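Long-range contacts in GCN5-related N-acetyltransferase (Kribbella flavida, PDB 4MY3), which probably transfers an acetyl group from acetyl-CoA to amino groups of aminoglycosides, as a member of the GCN5-related N-acetyltransferase family: residues 148-153 and 241-246; 221-226 and 251-256; 42-47 and 65-70. All coordinates share one frame; numbering follows the deposited sequence.

Contact 1: 148-153 and 241-246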
loop_
_atom_site.group_PDB
_atom_site.type_symbol
_atom_site.label_atom_id
_atom_site.label_comp_id
_atom_site.label_asym_id
_atom_site.label_seq_id
_atom_site.Cartn_x
_atom_site.Cartn_y
_atom_site.Cartn_z
ATOM N N ALA B 148 18.993 -13.744 5.543
ATOM C CA ALA B 148 20.070 -14.411 4.826
ATOM C C ALA B 148 21.408 -13.931 5.354
ATOM O O ALA B 148 22.366 -14.694 5.420
ATOM C CB ALA B 148 19.958 -14.147 3.329
ATOM N N ASP B 149 21.455 -12.662 5.741
ATOM C CA ASP B 149 22.675 -12.035 6.240
ATOM C C ASP B 149 23.137 -12.619 7.551
ATOM O O ASP B 149 24.333 -12.730 7.786
ATOM C CB ASP B 149 22.442 -10.556 6.455
ATOM C CG ASP B 149 22.855 -9.729 5.276
ATOM O OD1 ASP B 149 22.895 -10.257 4.144
ATOM O OD2 ASP B 149 23.143 -8.538 5.491
ATOM N N LEU B 150 22.175 -12.962 8.407
ATOM C CA LEU B 150 22.447 -13.552 9.711
ATOM C C LEU B 150 22.928 -14.991 9.555
ATOM O O LEU B 150 23.842 -15.422 10.255
ATOM C CB LEU B 150 21.192 -13.502 10.584
ATOM C CG LEU B 150 20.590 -12.107 10.764
ATOM C CD1 LEU B 150 19.294 -12.158 11.573
ATOM C CD2 LEU B 150 21.612 -11.186 11.428
ATOM N N ARG B 151 22.300 -15.721 8.632
ATOM C CA ARG B 151 22.666 -17.106 8.306
ATOM C C ARG B 151 24.148 -17.242 7.896
ATOM O O ARG B 151 24.781 -18.284 8.110
ATOM C CB ARG B 151 21.787 -17.579 7.151
ATOM C CG ARG B 151 20.945 -18.805 7.413
ATOM C CD ARG B 151 20.005 -19.105 6.232
ATOM N NE ARG B 151 18.733 -18.455 6.472
ATOM C CZ ARG B 151 18.089 -17.681 5.607
ATOM N NH1 ARG B 151 18.578 -17.477 4.387
ATOM N NH2 ARG B 151 16.931 -17.132 5.971
ATOM N N SER B 152 24.695 -16.182 7.307
ATOM C CA SER B 152 26.045 -16.216 6.761
ATOM C C SER B 152 27.128 -15.814 7.751
ATOM O O SER B 152 28.313 -15.856 7.421
ATOM C CB SER B 152 26.139 -15.304 5.551
ATOM O OG SER B 152 25.194 -15.699 4.586
ATOM N N LEU B 153 26.740 -15.425 8.957
ATOM C CA LEU B 153 27.719 -14.945 9.911
ATOM C C LEU B 153 28.676 -16.037 10.378
ATOM O O LEU B 153 29.695 -15.740 11.001
ATOM C CB LEU B 153 27.032 -14.298 11.105
ATOM C CG LEU B 153 26.490 -12.919 10.771
ATOM C CD1 LEU B 153 25.711 -12.366 11.919
ATOM C CD2 LEU B 153 27.647 -12.016 10.428
ATOM N N ALA B 241 23.267 -16.691 13.753
ATOM C CA ALA B 241 23.117 -17.692 12.694
ATOM C C ALA B 241 21.937 -18.610 12.961
ATOM O O ALA B 241 21.239 -19.030 12.032
ATOM C CB ALA B 241 24.374 -18.505 12.550
ATOM N N THR B 242 21.721 -18.922 14.233
ATOM C CA THR B 242 20.580 -19.725 14.636
ATOM C C THR B 242 19.283 -18.946 14.379
ATOM O O THR B 242 18.318 -19.493 13.847
ATOM C CB THR B 242 20.693 -20.111 16.120
ATOM O OG1 THR B 242 21.933 -20.780 16.332
ATOM C CG2 THR B 242 19.559 -21.027 16.536
ATOM N N VAL B 243 19.276 -17.666 14.748
ATOM C CA VAL B 243 18.120 -16.813 14.509
ATOM C C VAL B 243 17.766 -16.831 13.026
ATOM O O VAL B 243 16.647 -17.177 12.649
ATOM C CB VAL B 243 18.359 -15.366 15.002
ATOM C CG1 VAL B 243 17.387 -14.427 14.385
ATOM C CG2 VAL B 243 18.250 -15.291 16.514
ATOM N N GLY B 244 18.743 -16.522 12.183
ATOM C CA GLY B 244 18.503 -16.437 10.754
ATOM C C GLY B 244 18.191 -17.784 10.132
ATOM O O GLY B 244 17.548 -17.869 9.081
ATOM N N SER B 245 18.663 -18.845 10.777
ATOM C CA SER B 245 18.322 -20.188 10.355
ATOM C C SER B 245 16.881 -20.482 10.745
ATOM O O SER B 245 16.200 -21.248 10.078
ATOM C CB SER B 245 19.251 -21.186 11.008
ATOM O OG SER B 245 18.876 -22.494 10.655
ATOM N N GLY B 246 16.415 -19.852 11.823
ATOM C CA GLY B 246 15.048 -20.016 12.282
ATOM C C GLY B 246 14.079 -19.079 11.580
ATOM O O GLY B 246 12.863 -19.209 11.714
#
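The carbonyl oxygen of Gly244 takes two N-H groups from one guanidinium. The main bond is from Arg151 NE to Gly244 O, 2.9 Å long with 150° at the hydrogen; NH2 of the same arginine adds a weak one at 3.3 Å to Gly244 O. NE sits above the carbonyl plane, 53° out of it, not on a lone pair. A bend at chi3 (-92°) folds the arginine back so that the edge of its guanidinium faces the carbonyl.

Here helices 147-151 and 233-246 lie backbone to backbone. Leu150 CB rests 4.0 Å from Gly244 CA, and a CB at Gly244 would probably come too close to Leu150 CB and Arg151 N. Ala241 CA makes a CA-H...O contact of 3.4 Å with Leu150 O. Further in, Leu150 CD1 touches Val243 CG1 at 4.1 Å, and both side chains reach Val253 of strand 252-256.

Arg151 is an acetyl-CoA-binding residue, and Arg95 of the second subunit, which packs on Ser245, occupies a position that also binds acetyl-CoA. With NE and NH2 turned to a neutral carbonyl, the guanidinium is oriented without its charge being neutralised by this contact, which is consistent with a role in holding an anionic cofactor.

Contact 2: 221-226 and 251-256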
loop_
_atom_site.group_PDB
_atom_site.type_symbol
_atom_site.label_atom_id
_atom_site.label_comp_id
_atom_site.label_asym_id
_atom_site.label_seq_id
_atom_site.Cartn_x
_atom_site.Cartn_y
_atom_site.Cartn_z
ATOM N N GLY B 221 4.050 -12.170 12.848
ATOM C CA GLY B 221 4.027 -12.763 11.525
ATOM C C GLY B 221 5.460 -12.940 11.066
ATOM O O GLY B 221 5.757 -13.769 10.210
ATOM N N ASP B 222 6.352 -12.150 11.655
ATOM C CA ASP B 222 7.780 -12.303 11.406
ATOM C C ASP B 222 8.617 -12.546 12.680
ATOM O O ASP B 222 8.170 -12.312 13.807
ATOM C CB ASP B 222 8.318 -11.117 10.600
ATOM C CG ASP B 222 7.550 -9.836 10.867
ATOM O OD1 ASP B 222 7.579 -8.931 9.998
ATOM O OD2 ASP B 222 6.917 -9.742 11.944
ATOM N N LEU B 223 9.829 -13.044 12.471
ATOM C CA LEU B 223 10.770 -13.345 13.538
ATOM C C LEU B 223 11.112 -12.068 14.310
ATOM O O LEU B 223 11.412 -11.024 13.720
ATOM C CB LEU B 223 12.030 -13.935 12.900
ATOM C CG LEU B 223 13.076 -14.839 13.566
ATOM C CD1 LEU B 223 13.468 -14.347 14.954
ATOM C CD2 LEU B 223 12.674 -16.314 13.587
ATOM N N GLN B 224 11.067 -12.140 15.634
ATOM C CA GLN B 224 11.498 -11.011 16.459
ATOM C C GLN B 224 12.497 -11.446 17.530
ATOM O O GLN B 224 12.234 -12.369 18.286
ATOM C CB GLN B 224 10.289 -10.343 17.109
ATOM C CG GLN B 224 10.636 -9.432 18.253
ATOM C CD GLN B 224 9.404 -8.795 18.890
ATOM O OE1 GLN B 224 8.748 -7.929 18.291
ATOM N NE2 GLN B 224 9.088 -9.217 20.109
ATOM N N VAL B 225 13.652 -10.797 17.586
ATOM C CA VAL B 225 14.615 -11.084 18.640
ATOM C C VAL B 225 14.355 -10.157 19.836
ATOM O O VAL B 225 14.442 -8.922 19.712
ATOM C CB VAL B 225 16.078 -10.925 18.138
ATOM C CG1 VAL B 225 17.057 -10.952 19.299
ATOM C CG2 VAL B 225 16.420 -11.991 17.097
ATOM N N ASP B 226 14.036 -10.754 20.987
ATOM C CA ASP B 226 13.780 -10.017 22.230
ATOM C C ASP B 226 15.026 -9.601 22.996
ATOM O O ASP B 226 15.059 -8.537 23.622
ATOM C CB ASP B 226 12.931 -10.857 23.159
ATOM C CG ASP B 226 11.481 -10.797 22.807
ATOM O OD1 ASP B 226 11.073 -9.789 22.194
ATOM O OD2 ASP B 226 10.752 -11.747 23.147
ATOM N N ARG B 251 12.318 -12.731 4.496
ATOM C CA ARG B 251 13.541 -12.008 4.182
ATOM C C ARG B 251 14.070 -11.253 5.405
ATOM O O ARG B 251 15.267 -10.967 5.484
ATOM C CB ARG B 251 13.341 -11.059 2.990
ATOM C CG ARG B 251 13.301 -9.551 3.328
ATOM C CD ARG B 251 14.370 -8.726 2.564
ATOM N NE ARG B 251 14.040 -7.296 2.429
ATOM C CZ ARG B 251 14.487 -6.316 3.226
ATOM N NH1 ARG B 251 14.125 -5.057 3.001
ATOM N NH2 ARG B 251 15.291 -6.578 4.248
ATOM N N THR B 252 13.182 -10.990 6.373
ATOM C CA THR B 252 13.428 -10.005 7.436
ATOM C C THR B 252 13.211 -10.473 8.883
ATOM O O THR B 252 12.151 -10.999 9.229
ATOM C CB THR B 252 12.561 -8.756 7.198
ATOM O OG1 THR B 252 13.004 -8.112 6.005
ATOM C CG2 THR B 252 12.684 -7.786 8.327
ATOM N N VAL B 253 14.218 -10.246 9.723
ATOM C CA VAL B 253 14.133 -10.433 11.173
ATOM C C VAL B 253 14.160 -9.080 11.932
ATOM O O VAL B 253 14.921 -8.184 11.583
ATOM C CB VAL B 253 15.337 -11.262 11.638
ATOM C CG1 VAL B 253 15.490 -11.210 13.143
ATOM C CG2 VAL B 253 15.208 -12.679 11.147
ATOM N N HIS B 254 13.344 -8.918 12.968
ATOM C CA HIS B 254 13.446 -7.720 13.808
ATOM C C HIS B 254 14.162 -8.027 15.127
ATOM O O HIS B 254 14.031 -9.124 15.675
ATOM C CB HIS B 254 12.069 -7.110 14.098
ATOM C CG HIS B 254 11.226 -6.904 12.879
ATOM N ND1 HIS B 254 11.649 -6.162 11.798
ATOM C CD2 HIS B 254 9.984 -7.347 12.569
ATOM C CE1 HIS B 254 10.706 -6.163 10.872
ATOM N NE2 HIS B 254 9.689 -6.878 11.314
ATOM N N ALA B 255 14.908 -7.058 15.648
ATOM C CA ALA B 255 15.619 -7.288 16.895
ATOM C C ALA B 255 15.626 -6.047 17.777
ATOM O O ALA B 255 15.885 -4.947 17.296
ATOM C CB ALA B 255 17.047 -7.757 16.611
ATOM N N TYR B 256 15.321 -6.225 19.063
ATOM C CA TYR B 256 15.532 -5.157 20.036
ATOM C C TYR B 256 16.971 -5.191 20.540
ATOM O O TYR B 256 17.440 -6.213 21.028
ATOM C CB TYR B 256 14.530 -5.246 21.182
ATOM C CG TYR B 256 13.119 -4.950 20.708
ATOM C CD1 TYR B 256 12.644 -3.644 20.648
ATOM C CD2 TYR B 256 12.273 -5.973 20.290
ATOM C CE1 TYR B 256 11.372 -3.366 20.193
ATOM C CE2 TYR B 256 11.001 -5.707 19.838
ATOM C CZ TYR B 256 10.551 -4.402 19.795
ATOM O OH TYR B 256 9.280 -4.122 19.343
#
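Val225 CB and Ala255 CB meet at 3.6 Å in the apolar centre, on the side of the strands where Val243 and Trp240 of helix 233-246 pack. Val225 CG2 lies 4.1 Å from Val253 CG1. Leu223 lies alongside Val253, pointing the same way, its CB 3.8 Å from Val253 CG2.

The backbones run parallel, with Gln224 paired to His254 and Val225 to Ala255. His254 N gives to Leu223 O, Val225 N to His254 O and Tyr256 N to Val225 O, all three nearly straight at the hydrogen. Strand 224-230, helix 233-246 and strand 252-256 form a beta-alpha-beta unit in the second GNAT domain, the helix covering the valine face.

Gln224 and His254 point to the other face. Gln224 CG, anti to the backbone N (chi1 164°), starts an extended chain that carries the amide to the edge of the Tyr256 ring, where OE1 is 3.5 Å from Tyr256 CE2 and the two planes stand 84° apart. Gln224 NE2 bonds to Asp226 OD1 at 2.9 Å. Replacing the glutamine by alanine removes the amide, and Asp226 OD1 would probably lose that donor and the Tyr256 ring edge its neighbour. At the far end His254 NE2 makes a weak bond of 3.2 Å to Asp222 OD1, while ND1 bonds to Ser144.

Contact 3: 42-47 and 65-70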
loop_
_atom_site.group_PDB
_atom_site.type_symbol
_atom_site.label_atom_id
_atom_site.label_comp_id
_atom_site.label_asym_id
_atom_site.label_seq_id
_atom_site.Cartn_x
_atom_site.Cartn_y
_atom_site.Cartn_z
ATOM N N ARG B 42 -4.896 -12.902 37.245
ATOM C CA ARG B 42 -3.985 -13.665 38.088
ATOM C C ARG B 42 -2.730 -12.850 38.405
ATOM O O ARG B 42 -2.255 -12.835 39.537
ATOM C CB ARG B 42 -3.611 -14.979 37.388
ATOM C CG ARG B 42 -3.251 -16.152 38.315
ATOM C CD ARG B 42 -2.700 -17.351 37.520
ATOM N NE ARG B 42 -1.607 -16.953 36.627
ATOM C CZ ARG B 42 -1.673 -16.940 35.294
ATOM N NH1 ARG B 42 -2.786 -17.324 34.672
ATOM N NH2 ARG B 42 -0.622 -16.549 34.579
ATOM N N ASP B 43 -2.214 -12.151 37.402
ATOM C CA ASP B 43 -0.979 -11.401 37.554
ATOM C C ASP B 43 -1.194 -10.095 38.317
ATOM O O ASP B 43 -0.241 -9.483 38.793
ATOM C CB ASP B 43 -0.368 -11.117 36.181
ATOM C CG ASP B 43 -0.207 -12.384 35.333
ATOM O OD1 ASP B 43 0.293 -13.413 35.861
ATOM O OD2 ASP B 43 -0.589 -12.350 34.136
ATOM N N ALA B 44 -2.444 -9.663 38.434
ATOM C CA ALA B 44 -2.739 -8.422 39.130
ATOM C C ALA B 44 -3.031 -8.678 40.608
ATOM O O ALA B 44 -2.922 -7.767 41.435
ATOM C CB ALA B 44 -3.895 -7.684 38.464
ATOM N N VAL B 45 -3.400 -9.908 40.951
ATOM C CA VAL B 45 -3.677 -10.223 42.347
ATOM C C VAL B 45 -2.426 -9.969 43.183
ATOM O O VAL B 45 -2.503 -9.541 44.333
ATOM C CB VAL B 45 -4.162 -11.683 42.518
ATOM C CG1 VAL B 45 -4.345 -12.024 43.975
ATOM C CG2 VAL B 45 -5.475 -11.886 41.782
ATOM N N GLU B 46 -1.272 -10.197 42.567
ATOM C CA GLU B 46 0.018 -10.031 43.217
ATOM C C GLU B 46 0.324 -8.569 43.518
ATOM O O GLU B 46 0.926 -8.255 44.545
ATOM C CB GLU B 46 1.105 -10.592 42.317
ATOM C CG GLU B 46 2.266 -11.212 43.053
ATOM C CD GLU B 46 3.012 -12.200 42.175
ATOM O OE1 GLU B 46 2.816 -12.146 40.934
ATOM O OE2 GLU B 46 3.775 -13.030 42.727
ATOM N N PHE B 47 -0.070 -7.681 42.608
ATOM C CA PHE B 47 0.129 -6.255 42.814
ATOM C C PHE B 47 -0.743 -5.749 43.974
ATOM O O PHE B 47 -0.344 -4.842 44.726
ATOM C CB PHE B 47 -0.197 -5.473 41.541
ATOM C CG PHE B 47 0.811 -5.637 40.451
ATOM C CD1 PHE B 47 1.728 -4.630 40.179
ATOM C CD2 PHE B 47 0.842 -6.788 39.685
ATOM C CE1 PHE B 47 2.670 -4.772 39.157
ATOM C CE2 PHE B 47 1.777 -6.938 38.656
ATOM C CZ PHE B 47 2.690 -5.928 38.393
ATOM N N ALA B 65 -6.886 3.889 37.589
ATOM C CA ALA B 65 -6.042 2.906 38.270
ATOM C C ALA B 65 -4.636 2.893 37.689
ATOM O O ALA B 65 -4.418 3.306 36.541
ATOM C CB ALA B 65 -6.655 1.522 38.210
ATOM N N ALA B 66 -3.687 2.418 38.488
ATOM C CA ALA B 66 -2.300 2.341 38.071
ATOM C C ALA B 66 -1.585 1.346 38.959
ATOM O O ALA B 66 -1.911 1.216 40.143
ATOM C CB ALA B 66 -1.631 3.717 38.166
ATOM N N ARG B 67 -0.609 0.637 38.401
ATOM C CA ARG B 67 0.113 -0.355 39.181
ATOM C C ARG B 67 1.608 -0.043 39.189
ATOM O O ARG B 67 2.102 0.717 38.335
ATOM C CB ARG B 67 -0.143 -1.747 38.639
ATOM C CG ARG B 67 0.613 -2.005 37.373
ATOM C CD ARG B 67 0.469 -3.436 36.939
ATOM N NE ARG B 67 -0.818 -3.686 36.312
ATOM C CZ ARG B 67 -1.335 -4.898 36.177
ATOM N NH1 ARG B 67 -0.665 -5.946 36.636
ATOM N NH2 ARG B 67 -2.515 -5.063 35.598
ATOM N N ILE B 68 2.320 -0.627 40.158
ATOM C CA ILE B 68 3.746 -0.378 40.334
ATOM C C ILE B 68 4.570 -1.655 40.281
ATOM O O ILE B 68 4.580 -2.422 41.230
ATOM C CB ILE B 68 4.031 0.329 41.681
ATOM C CG1 ILE B 68 3.120 1.549 41.846
ATOM C CG2 ILE B 68 5.489 0.749 41.774
ATOM C CD1 ILE B 68 3.477 2.446 43.012
ATOM N N TRP B 69 5.275 -1.879 39.177
ATOM C CA TRP B 69 6.274 -2.951 39.128
ATOM C C TRP B 69 7.422 -2.727 40.120
ATOM O O TRP B 69 7.961 -1.621 40.230
ATOM C CB TRP B 69 6.888 -3.042 37.735
ATOM C CG TRP B 69 5.996 -3.635 36.698
ATOM C CD1 TRP B 69 5.285 -2.964 35.762
ATOM C CD2 TRP B 69 5.742 -5.024 36.478
ATOM N NE1 TRP B 69 4.592 -3.844 34.969
ATOM C CE2 TRP B 69 4.854 -5.117 35.388
ATOM C CE3 TRP B 69 6.178 -6.198 37.096
ATOM C CZ2 TRP B 69 4.386 -6.341 34.903
ATOM C CZ3 TRP B 69 5.706 -7.408 36.621
ATOM C CH2 TRP B 69 4.824 -7.469 35.530
ATOM N N ASP B 70 7.832 -3.775 40.826
ATOM C CA ASP B 70 9.050 -3.649 41.629
ATOM C C ASP B 70 10.280 -4.060 40.800
ATOM O O ASP B 70 10.709 -5.216 40.754
ATOM C CB ASP B 70 8.931 -4.349 42.992
ATOM C CG ASP B 70 9.413 -5.761 42.967
ATOM O OD1 ASP B 70 10.555 -5.994 43.428
ATOM O OD2 ASP B 70 8.680 -6.624 42.438
#
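Three torsions set up the meeting of Phe47 and Arg67. Arg67 CG stands between its own backbone N and carbonyl carbon (chi1 75°), and a further bend at chi3 lays the chain across the Phe47 ring; Phe47 CG, anti to its carbonyl carbon, brings that ring from the helix down to the strand. Arg67 CD then sits over one face of the phenyl, 3.6 Å from the Phe47 ring centroid, as a CH-pi contact. The guanidinium stands over the same face: Arg67 CZ is 4.6 Å from the Phe47 centroid and close to the ring normal, a cation-pi pair. It does not lie flat but stands steeply on the ring, presenting an edge, with NH1 nearest to Phe47 CE2 and CD2.

This is helix-on-strand packing within the first GNAT domain. The axes of segments 42-47 and 65-70, parts of helix 34-49 and strand 61-75, cross at 79°, 9.5 Å apart at closest approach, and Phe47 bridges the gap. Helix 99-113 packs on Ala66 and Ile68, whereas Phe53 of the adjoining strand 53-58 touches Ala44, Phe47 and Arg67.

Farther along the strand, the rim of the phenyl turns into Trp69. Phe47 CZ points at the centre of the indole's six-membered ring, 3.7 Å from Trp69 CD2, in a T-shaped (edge-to-face) pair with planes at 84°. Trp69 also stacks with Phe71 and meets Trp190 edge to face. On the helix side, Ala44 CB borders the guanidinium, 4.1 Å from Arg67 NH1.

Contacts 1 and 2 adjoin, their centres 12 Å apart; helix 233-246, which carries segment 241-246 of contact 1, connects the two strands of contact 2. Val243 of contact 1 joins them: its CG1 lies 3.8 Å from Val225 CG2 and 3.9 Å from Val253 CG1. In contact 1 Arg151 itself binds acetyl-CoA; the side chain of Leu223 in contact 2 is about 7 Å from that of Ser248, another acetyl-CoA-binding residue. Contact 3 stands apart in the first GNAT domain, with nearest atoms about 25 Å from contact 1 and about 14 Å from contact 2. Its Arg67 side chain is about 8 Å from that of Val88, which also binds acetyl-CoA.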